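Local structure of extracellular solute-binding protein family 5 (Brucella melitensis, 4ONY) at residues 225-230 with 252-257; 50-55 with 258-263; 274-279 with 585-590. The protein probably captures peptides or related solutes in the periplasm as the substrate-binding component of an ABC transporter. All coordinates share one frame; numbering follows the deposited sequence.

Contact 1 (225-230 with 252-257). With P4G (1-ethoxy-2-(2-ethoxyethoxy)ethane), chain D.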
loop_
_atom_site.group_PDB
_atom_site.type_symbol
_atom_site.label_atom_id
_atom_site.label_comp_id
_atom_site.label_asym_id
_atom_site.label_seq_id
_atom_site.Cartn_x
_atom_site.Cartn_y
_atom_site.Cartn_z
ATOM N N GLN A 225 -6.188 -11.294 22.875
ATOM C CA GLN A 225 -7.064 -10.301 23.488
ATOM C C GLN A 225 -6.566 -8.841 23.464
ATOM O O GLN A 225 -7.320 -7.950 23.045
ATOM C CB GLN A 225 -7.354 -10.686 24.916
ATOM C CG GLN A 225 -8.043 -12.041 25.023
ATOM C CD GLN A 225 -8.537 -12.283 26.445
ATOM O OE1 GLN A 225 -7.754 -12.476 27.364
ATOM N NE2 GLN A 225 -9.832 -12.241 26.624
ATOM N N ARG A 226 -5.340 -8.603 23.912
ATOM C CA ARG A 226 -4.869 -7.250 24.150
ATOM C C ARG A 226 -3.379 -7.187 24.391
ATOM O O ARG A 226 -2.818 -8.035 25.100
ATOM C CB ARG A 226 -5.571 -6.683 25.406
ATOM C CG ARG A 226 -5.201 -5.237 25.746
ATOM C CD ARG A 226 -5.760 -4.831 27.108
ATOM N NE ARG A 226 -7.212 -4.729 27.099
ATOM C CZ ARG A 226 -8.051 -5.528 27.771
ATOM N NH1 ARG A 226 -7.616 -6.535 28.519
ATOM N NH2 ARG A 226 -9.361 -5.291 27.700
ATOM N N ILE A 227 -2.743 -6.202 23.773
ATOM C CA ILE A 227 -1.367 -5.799 24.103
ATOM C C ILE A 227 -1.379 -4.314 24.559
ATOM O O ILE A 227 -2.022 -3.502 23.967
ATOM C CB ILE A 227 -0.371 -6.044 22.945
ATOM C CG1 ILE A 227 1.037 -5.668 23.368
ATOM C CG2 ILE A 227 -0.702 -5.240 21.672
ATOM C CD1 ILE A 227 2.125 -6.231 22.464
ATOM N N VAL A 228 -0.754 -4.012 25.687
ATOM C CA VAL A 228 -0.732 -2.662 26.247
ATOM C C VAL A 228 0.718 -2.147 26.141
ATOM O O VAL A 228 1.652 -2.780 26.621
ATOM C CB VAL A 228 -1.188 -2.634 27.717
ATOM C CG1 VAL A 228 -1.175 -1.235 28.308
ATOM C CG2 VAL A 228 -2.588 -3.209 27.895
ATOM N N TYR A 229 0.864 -1.001 25.496
ATOM C CA TYR A 229 2.100 -0.291 25.420
ATOM C C TYR A 229 2.085 0.909 26.394
ATOM O O TYR A 229 1.115 1.652 26.450
ATOM C CB TYR A 229 2.292 0.239 24.011
ATOM C CG TYR A 229 2.502 -0.831 22.988
ATOM C CD1 TYR A 229 3.771 -1.345 22.775
ATOM C CD2 TYR A 229 1.457 -1.327 22.222
ATOM C CE1 TYR A 229 4.015 -2.319 21.850
ATOM C CE2 TYR A 229 1.687 -2.320 21.272
ATOM C CZ TYR A 229 2.981 -2.810 21.098
ATOM O OH TYR A 229 3.284 -3.777 20.167
ATOM N N LYS A 230 3.176 1.095 27.112
ATOM C CA LYS A 230 3.385 2.260 27.942
ATOM C C LYS A 230 4.595 3.066 27.429
ATOM O O LYS A 230 5.635 2.487 27.123
ATOM C CB LYS A 230 3.573 1.850 29.398
ATOM C CG LYS A 230 2.229 1.766 30.081
ATOM C CD LYS A 230 2.296 1.274 31.528
ATOM C CE LYS A 230 0.969 0.610 31.858
ATOM N NZ LYS A 230 0.868 0.345 33.321
ATOM N N ILE A 252 -0.886 3.109 24.976
ATOM C CA ILE A 252 -1.645 2.675 23.786
ATOM C C ILE A 252 -1.987 1.207 23.958
ATOM O O ILE A 252 -1.085 0.394 24.147
ATOM C CB ILE A 252 -0.855 2.843 22.475
ATOM C CG1 ILE A 252 -0.515 4.319 22.261
ATOM C CG2 ILE A 252 -1.669 2.271 21.295
ATOM C CD1 ILE A 252 0.452 4.634 21.129
ATOM N N SER A 253 -3.288 0.890 23.948
ATOM C CA SER A 253 -3.769 -0.500 24.044
ATOM C C SER A 253 -4.380 -0.879 22.722
ATOM O O SER A 253 -5.177 -0.134 22.143
ATOM C CB SER A 253 -4.782 -0.679 25.188
ATOM O OG SER A 253 -4.308 -0.128 26.422
ATOM N N ILE A 254 -3.949 -2.020 22.216
ATOM C CA ILE A 254 -4.508 -2.620 21.016
ATOM C C ILE A 254 -5.288 -3.877 21.431
ATOM O O ILE A 254 -4.700 -4.871 21.911
ATOM C CB ILE A 254 -3.385 -2.968 20.016
ATOM C CG1 ILE A 254 -2.509 -1.728 19.806
ATOM C CG2 ILE A 254 -3.960 -3.487 18.699
ATOM C CD1 ILE A 254 -1.371 -1.919 18.801
ATOM N N GLU A 255 -6.608 -3.806 21.259
ATOM C CA GLU A 255 -7.534 -4.893 21.575
ATOM C C GLU A 255 -7.941 -5.661 20.347
ATOM O O GLU A 255 -8.069 -5.090 19.241
ATOM C CB GLU A 255 -8.756 -4.339 22.265
ATOM C CG GLU A 255 -8.386 -3.767 23.602
ATOM C CD GLU A 255 -9.552 -3.454 24.477
ATOM O OE1 GLU A 255 -10.718 -3.449 24.011
ATOM O OE2 GLU A 255 -9.285 -3.197 25.664
ATOM N N TYR A 256 -8.127 -6.963 20.526
ATOM C CA TYR A 256 -8.384 -7.848 19.438
ATOM C C TYR A 256 -9.835 -8.337 19.489
ATOM O O TYR A 256 -10.314 -8.708 20.547
ATOM C CB TYR A 256 -7.381 -9.010 19.492
ATOM C CG TYR A 256 -5.987 -8.646 18.974
ATOM C CD1 TYR A 256 -5.104 -7.908 19.750
ATOM C CD2 TYR A 256 -5.578 -8.996 17.712
ATOM C CE1 TYR A 256 -3.833 -7.592 19.284
ATOM C CE2 TYR A 256 -4.330 -8.692 17.250
ATOM C CZ TYR A 256 -3.455 -7.987 18.043
ATOM O OH TYR A 256 -2.197 -7.673 17.591
ATOM N N TYR A 257 -10.516 -8.298 18.338
ATOM C CA TYR A 257 -11.923 -8.646 18.220
ATOM C C TYR A 257 -12.110 -9.737 17.155
ATOM O O TYR A 257 -11.314 -9.844 16.234
ATOM C CB TYR A 257 -12.760 -7.409 17.852
ATOM C CG TYR A 257 -12.807 -6.424 18.971
ATOM C CD1 TYR A 257 -11.744 -5.538 19.182
ATOM C CD2 TYR A 257 -13.842 -6.451 19.901
ATOM C CE1 TYR A 257 -11.750 -4.675 20.273
ATOM C CE2 TYR A 257 -13.856 -5.593 20.988
ATOM C CZ TYR A 257 -12.787 -4.714 21.182
ATOM O OH TYR A 257 -12.829 -3.859 22.309
HETATM C C8 P4G D . -10.199 -7.555 30.532
HETATM C C7 P4G D . -9.589 -8.771 29.831
HETATM O O4 P4G D . -10.271 -9.303 28.652
HETATM C C6 P4G D . -10.982 -8.465 27.716
HETATM C C5 P4G D . -10.373 -8.536 26.304
HETATM O O3 P4G D . -11.076 -7.640 25.421
HETATM C C4 P4G D . -10.899 -7.896 24.047
HETATM C C3 P4G D . -12.228 -7.637 23.363
HETATM O O2 P4G D . -12.950 -8.851 23.151
HETATM C C2 P4G D . -14.345 -8.640 22.850
HETATM C C1 P4G D . -15.324 -8.880 23.986
#
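I227 and I254 sit side by side on one face of the sheet, I227 CG2 lying 3.9 Å from I254 CB. Beside them the Y229 ring carries the apolar patch on: its CE2 meets I254 CD1 at 4.0 Å, while I252 O lies at the edge of the same ring. Y229 OH finishes on R71 O. Beneath these side chains the strands run antiparallel, at 170°, through two hydrogen-bonded pairs. I227 and I254 exchange both of their N-H...O bonds, as do Y229 and I252. The strands are the inner pair of a four-stranded mixed sheet, and Q225 and R226, which both face Q222 on the next strand, form a classic beta bulge. At the bulge, Y256 N donates to Q225 O (2.8 Å) from above the carbonyl plane. V228 and S253 lie on the other face, where both valine methyls touch S253 OG. R226 and E255 share that face. A bend at chi3 (-69°) turns the guanidinium side-on, and NE (3.0 Å) and NH2 (2.9 Å) of R226 both grip E255 OE2, from the same face of the carboxylate; the two planes stand 65° apart. R226 NH1 bonds Q222 OE1, which helps fix the group's rotation. P4G borders this polar end, its C7 at the guanidinium edge, 3.3 Å from R226 NH1, and its C3 over one face of the Y257 ring, 3.5 Å from Y257 CE2.

Contact 2 (50-55 with 258-263); sequences GVVGTF and RNETSL
V52 and L263 carry most of this contact, the leucine against the backbone of G50. The L263 side chain reaches from the first turn of helix 260-268 toward strand 46-52 and lays CD1 against the backbone there, 3.5 Å from G50 C and 3.6 Å from V51 N. With CG anti to the helix backbone N (chi1 -159°), L263 is directed at the strand, and its CG comes within 4.1 Å of G50 CA. G50 has no side chain, and the leucine lies directly on its backbone. V52 approaches the start of the helix with both methyls. Its CG1 lies near R258 O, at 3.9 Å, whereas CG2 packs on N259 C and E260 CG and also touches L263 CD1 at 3.9 Å. The valine thus rests on the connection by which strand 251-257 passes into the helix. N259 is the N-cap of that helix: its OD1 accepts from S262 N in a nearly straight bond of 2.8 Å, and its ND2 and R258 NH2 hydrogen-bond a glycerol, probably from the crystallisation liquor. E260 directs its carboxylate to a salt bridge with R282. Edge strand and helix start therefore meet through methyl groups laid on backbone and aliphatic carbon, while the polar ends of R258, N259 and E260 turn to glycerol, S262 N and R282; the join is held by shape and burial of apolar surface.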
loop_
_atom_site.group_PDB
_atom_site.type_symbol
_atom_site.label_atom_id
_atom_site.label_comp_id
_atom_site.label_asym_id
_atom_site.label_seq_id
_atom_site.Cartn_x
_atom_site.Cartn_y
_atom_site.Cartn_z
ATOM N N GLY A 50 -9.017 -0.981 18.290
ATOM C CA GLY A 50 -9.376 -2.369 18.031
ATOM C C GLY A 50 -8.853 -2.852 16.689
ATOM O O GLY A 50 -8.709 -2.065 15.758
ATOM N N VAL A 51 -8.542 -4.137 16.597
ATOM C CA VAL A 51 -8.221 -4.806 15.316
ATOM C C VAL A 51 -8.939 -6.148 15.285
ATOM O O VAL A 51 -9.204 -6.731 16.345
ATOM C CB VAL A 51 -6.698 -5.068 15.090
ATOM C CG1 VAL A 51 -5.911 -3.775 15.143
ATOM C CG2 VAL A 51 -6.116 -6.007 16.139
ATOM N N VAL A 52 -9.269 -6.613 14.070
ATOM C CA VAL A 52 -9.869 -7.917 13.886
ATOM C C VAL A 52 -8.752 -8.911 13.733
ATOM O O VAL A 52 -7.924 -8.740 12.886
ATOM C CB VAL A 52 -10.761 -7.970 12.652
ATOM C CG1 VAL A 52 -11.373 -9.371 12.446
ATOM C CG2 VAL A 52 -11.863 -6.924 12.794
ATOM N N GLY A 53 -8.725 -9.941 14.577
ATOM C CA GLY A 53 -7.737 -10.996 14.437
ATOM C C GLY A 53 -7.283 -11.516 15.802
ATOM O O GLY A 53 -8.060 -11.470 16.755
ATOM N N THR A 54 -6.053 -12.020 15.865
ATOM C CA THR A 54 -5.477 -12.575 17.076
ATOM C C THR A 54 -3.940 -12.473 17.054
ATOM O O THR A 54 -3.364 -12.115 16.039
ATOM C CB THR A 54 -5.909 -14.035 17.262
ATOM O OG1 THR A 54 -5.581 -14.492 18.583
ATOM C CG2 THR A 54 -5.260 -14.961 16.200
ATOM N N PHE A 55 -3.301 -12.781 18.178
ATOM C CA PHE A 55 -1.876 -12.856 18.228
ATOM C C PHE A 55 -1.488 -13.765 19.349
ATOM O O PHE A 55 -2.214 -13.888 20.302
ATOM C CB PHE A 55 -1.267 -11.456 18.446
ATOM C CG PHE A 55 -1.277 -11.009 19.866
ATOM C CD1 PHE A 55 -2.393 -10.409 20.406
ATOM C CD2 PHE A 55 -0.176 -11.230 20.670
ATOM C CE1 PHE A 55 -2.413 -10.036 21.730
ATOM C CE2 PHE A 55 -0.198 -10.874 21.982
ATOM C CZ PHE A 55 -1.312 -10.242 22.513
ATOM N N ARG A 258 -13.163 -10.538 17.287
ATOM C CA ARG A 258 -13.358 -11.650 16.366
ATOM C C ARG A 258 -13.926 -11.194 15.039
ATOM O O ARG A 258 -13.841 -11.931 14.109
ATOM C CB ARG A 258 -14.254 -12.701 16.938
ATOM C CG ARG A 258 -15.722 -12.299 17.034
ATOM C CD ARG A 258 -16.421 -13.274 17.935
ATOM N NE ARG A 258 -17.863 -13.143 17.894
ATOM C CZ ARG A 258 -18.625 -12.594 18.830
ATOM N NH1 ARG A 258 -18.086 -12.070 19.919
ATOM N NH2 ARG A 258 -19.957 -12.554 18.651
ATOM N N ASN A 259 -14.565 -10.027 14.977
ATOM C CA ASN A 259 -15.140 -9.515 13.727
ATOM C C ASN A 259 -15.387 -8.012 13.870
ATOM O O ASN A 259 -15.255 -7.447 14.960
ATOM C CB ASN A 259 -16.476 -10.250 13.324
ATOM C CG ASN A 259 -17.585 -10.086 14.360
ATOM O OD1 ASN A 259 -17.729 -9.024 14.964
ATOM N ND2 ASN A 259 -18.379 -11.148 14.565
ATOM N N GLU A 260 -15.740 -7.374 12.762
ATOM C CA GLU A 260 -15.921 -5.938 12.752
ATOM C C GLU A 260 -17.125 -5.432 13.543
ATOM O O GLU A 260 -17.082 -4.312 14.044
ATOM C CB GLU A 260 -16.058 -5.465 11.309
ATOM C CG GLU A 260 -14.737 -5.487 10.577
ATOM C CD GLU A 260 -14.870 -4.841 9.194
ATOM O OE1 GLU A 260 -15.918 -4.178 8.948
ATOM O OE2 GLU A 260 -13.961 -5.064 8.346
ATOM N N THR A 261 -18.196 -6.232 13.613
ATOM C CA THR A 261 -19.391 -5.827 14.315
ATOM C C THR A 261 -19.114 -5.709 15.825
ATOM O O THR A 261 -19.523 -4.736 16.461
ATOM C CB THR A 261 -20.543 -6.829 14.060
ATOM O OG1 THR A 261 -20.971 -6.680 12.723
ATOM C CG2 THR A 261 -21.722 -6.546 14.923
ATOM N N SER A 262 -18.419 -6.717 16.366
ATOM C CA SER A 262 -17.990 -6.739 17.761
ATOM C C SER A 262 -17.109 -5.516 18.068
ATOM O O SER A 262 -17.263 -4.863 19.084
ATOM C CB SER A 262 -17.191 -8.043 18.009
ATOM O OG SER A 262 -16.772 -8.108 19.367
ATOM N N LEU A 263 -16.203 -5.225 17.144
ATOM C CA LEU A 263 -15.288 -4.109 17.260
ATOM C C LEU A 263 -16.089 -2.779 17.269
ATOM O O LEU A 263 -15.934 -1.956 18.184
ATOM C CB LEU A 263 -14.285 -4.162 16.113
ATOM C CG LEU A 263 -12.957 -3.408 16.302
ATOM C CD1 LEU A 263 -11.918 -3.971 15.348
ATOM C CD2 LEU A 263 -13.118 -1.914 16.059
#

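Contact 3 (274-279 with 585-590); sequences IFIEGN and YQLPAW
I274 meets L587 tip to tip, the isoleucine CD1 lying 3.9 Å from L587 CD1 and 4.1 Å from L587 CD2. I274 CG1 takes the crowded position between backbone N and carbonyl carbon (chi1 65°), and the chain beyond it extends toward the leucine. The other branch of I274, CG2, approaches the indole of W590 obliquely, 4.3 Å from CZ3. That indole is itself backed by L587, whose CD2 stands 3.7 Å above the centre of the W590 ring, so leucine and tryptophan present one apolar surface to the strand. F275 points to the opposite side of the strand, where its ring meets F264 edge-to-face. Strand 274-277 is an edge of a three-stranded antiparallel sheet, bonded to strand 566-571, and the 585-590 loop with its short 3-10 turn lies over one face of this sheet; W590 and Y585 both also rest on V568 of the neighbouring strand. The turn is tied by A589 N to Q586 O and by W590 N to L587 O. Next along the strand, I276 crosses the end of the Y585 side chain, whose hydroxyl oxygen OH sits 3.4 Å from I276 CG2 and 3.6 Å from I276 CD1. CD1 of I276 also reaches L587 CD1, at 4.4 Å. Beyond I276 the chain soon turns into helix 280-285.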
loop_
_atom_site.group_PDB
_atom_site.type_symbol
_atom_site.label_atom_id
_atom_site.label_comp_id
_atom_site.label_asym_id
_atom_site.label_seq_id
_atom_site.Cartn_x
_atom_site.Cartn_y
_atom_site.Cartn_z
ATOM N N ILE A 274 -11.387 5.226 18.752
ATOM C CA ILE A 274 -11.559 5.535 17.337
ATOM C C ILE A 274 -12.042 4.301 16.598
ATOM O O ILE A 274 -11.996 3.194 17.128
ATOM C CB ILE A 274 -10.232 6.012 16.683
ATOM C CG1 ILE A 274 -9.188 4.888 16.672
ATOM C CG2 ILE A 274 -9.624 7.210 17.434
ATOM C CD1 ILE A 274 -7.990 5.153 15.803
ATOM N N PHE A 275 -12.530 4.512 15.389
ATOM C CA PHE A 275 -12.937 3.439 14.515
ATOM C C PHE A 275 -12.600 3.818 13.093
ATOM O O PHE A 275 -13.107 4.828 12.559
ATOM C CB PHE A 275 -14.451 3.128 14.645
ATOM C CG PHE A 275 -14.877 1.903 13.886
ATOM C CD1 PHE A 275 -15.206 1.996 12.548
ATOM C CD2 PHE A 275 -14.900 0.674 14.500
ATOM C CE1 PHE A 275 -15.532 0.895 11.810
ATOM C CE2 PHE A 275 -15.271 -0.447 13.784
ATOM C CZ PHE A 275 -15.604 -0.341 12.433
ATOM N N ILE A 276 -11.703 3.046 12.490
ATOM C CA ILE A 276 -11.213 3.363 11.139
ATOM C C ILE A 276 -12.208 2.676 10.192
ATOM O O ILE A 276 -12.332 1.451 10.243
ATOM C CB ILE A 276 -9.792 2.828 10.944
ATOM C CG1 ILE A 276 -8.828 3.575 11.861
ATOM C CG2 ILE A 276 -9.354 2.958 9.480
ATOM C CD1 ILE A 276 -7.438 2.974 11.947
ATOM N N GLU A 277 -12.929 3.447 9.373
ATOM C CA GLU A 277 -14.048 2.910 8.590
ATOM C C GLU A 277 -13.729 2.733 7.089
ATOM O O GLU A 277 -13.348 3.683 6.404
ATOM C CB GLU A 277 -15.246 3.844 8.711
ATOM C CG GLU A 277 -16.471 3.346 7.969
ATOM C CD GLU A 277 -16.989 2.069 8.594
ATOM O OE1 GLU A 277 -17.748 2.172 9.591
ATOM O OE2 GLU A 277 -16.611 0.979 8.097
ATOM N N GLY A 278 -13.922 1.524 6.588
ATOM C CA GLY A 278 -13.860 1.242 5.150
ATOM C C GLY A 278 -15.171 0.810 4.471
ATOM O O GLY A 278 -15.208 0.588 3.253
ATOM N N ASN A 279 -16.225 0.655 5.252
ATOM C CA ASN A 279 -17.461 0.157 4.736
ATOM C C ASN A 279 -18.451 1.304 4.499
ATOM O O ASN A 279 -18.886 1.944 5.466
ATOM C CB ASN A 279 -18.000 -0.836 5.734
ATOM C CG ASN A 279 -19.288 -1.460 5.271
ATOM O OD1 ASN A 279 -20.147 -0.806 4.673
ATOM N ND2 ASN A 279 -19.462 -2.720 5.604
ATOM N N TYR A 585 -4.093 10.536 7.194
ATOM C CA TYR A 585 -4.030 10.773 8.639
ATOM C C TYR A 585 -2.881 9.949 9.230
ATOM O O TYR A 585 -2.596 8.853 8.756
ATOM C CB TYR A 585 -5.388 10.465 9.350
ATOM C CG TYR A 585 -5.752 8.966 9.299
ATOM C CD1 TYR A 585 -5.258 8.081 10.234
ATOM C CD2 TYR A 585 -6.548 8.481 8.282
ATOM C CE1 TYR A 585 -5.537 6.713 10.154
ATOM C CE2 TYR A 585 -6.862 7.137 8.176
ATOM C CZ TYR A 585 -6.335 6.246 9.103
ATOM O OH TYR A 585 -6.632 4.923 9.013
ATOM N N GLN A 586 -2.288 10.442 10.318
ATOM C CA GLN A 586 -1.173 9.769 10.967
ATOM C C GLN A 586 -1.423 9.673 12.481
ATOM O O GLN A 586 -1.214 10.627 13.216
ATOM C CB GLN A 586 0.089 10.587 10.716
ATOM C CG GLN A 586 0.478 10.716 9.282
ATOM C CD GLN A 586 0.826 9.392 8.708
ATOM O OE1 GLN A 586 1.625 8.661 9.281
ATOM N NE2 GLN A 586 0.222 9.049 7.570
ATOM N N LEU A 587 -1.905 8.513 12.916
ATOM C CA LEU A 587 -2.247 8.291 14.307
ATOM C C LEU A 587 -1.142 8.630 15.285
ATOM O O LEU A 587 -1.432 9.104 16.395
ATOM C CB LEU A 587 -2.688 6.846 14.547
ATOM C CG LEU A 587 -3.950 6.399 13.830
ATOM C CD1 LEU A 587 -4.353 5.034 14.354
ATOM C CD2 LEU A 587 -5.088 7.414 14.055
ATOM N N PRO A 588 0.147 8.362 14.922
ATOM C CA PRO A 588 1.218 8.686 15.859
ATOM C C PRO A 588 1.358 10.191 16.184
ATOM O O PRO A 588 2.047 10.527 17.130
ATOM C CB PRO A 588 2.484 8.191 15.143
ATOM C CG PRO A 588 2.000 7.101 14.264
ATOM C CD PRO A 588 0.631 7.538 13.803
ATOM N N ALA A 589 0.753 11.067 15.373
ATOM C CA ALA A 589 0.725 12.482 15.651
ATOM C C ALA A 589 -0.541 12.924 16.411
ATOM O O ALA A 589 -0.694 14.122 16.754
ATOM C CB ALA A 589 0.833 13.225 14.346
ATOM N N TRP A 590 -1.458 11.991 16.691
ATOM C CA TRP A 590 -2.672 12.343 17.431
ATOM C C TRP A 590 -2.355 12.420 18.944
ATOM O O TRP A 590 -1.261 11.978 19.398
ATOM C CB TRP A 590 -3.802 11.326 17.134
ATOM C CG TRP A 590 -4.290 11.423 15.686
ATOM C CD1 TRP A 590 -3.592 11.905 14.632
ATOM C CD2 TRP A 590 -5.562 11.030 15.181
ATOM N NE1 TRP A 590 -4.339 11.821 13.484
ATOM C CE2 TRP A 590 -5.556 11.286 13.793
ATOM C CE3 TRP A 590 -6.701 10.465 15.755
ATOM C CZ2 TRP A 590 -6.652 11.035 12.987
ATOM C CZ3 TRP A 590 -7.788 10.178 14.947
ATOM C CH2 TRP A 590 -7.766 10.482 13.582
#

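Contacts 1 and 2 adjoin in one sheet: E255 O lies 2.8 Å from V51 N and Y257 N 2.9 Å from V51 O, probable hydrogen bonds that dock strand 46-52 beside strand 251-257. Their centres are 12 Å apart. Strand 251-257 leads straight into the helix of contact 2, which leads in turn to the strand of contact 3. L263 CD2 of contact 2 packs on F275 CE2 of contact 3 at 3.5 Å, so L263 touches both sheets. Contacts 1 and 3 do not meet, their nearest atoms being about 7 Å apart. P4G lies at contact 1, against residues of both its segments; the nearest atoms of the R258 side chain (contact 2) and P4G are about 6 Å apart.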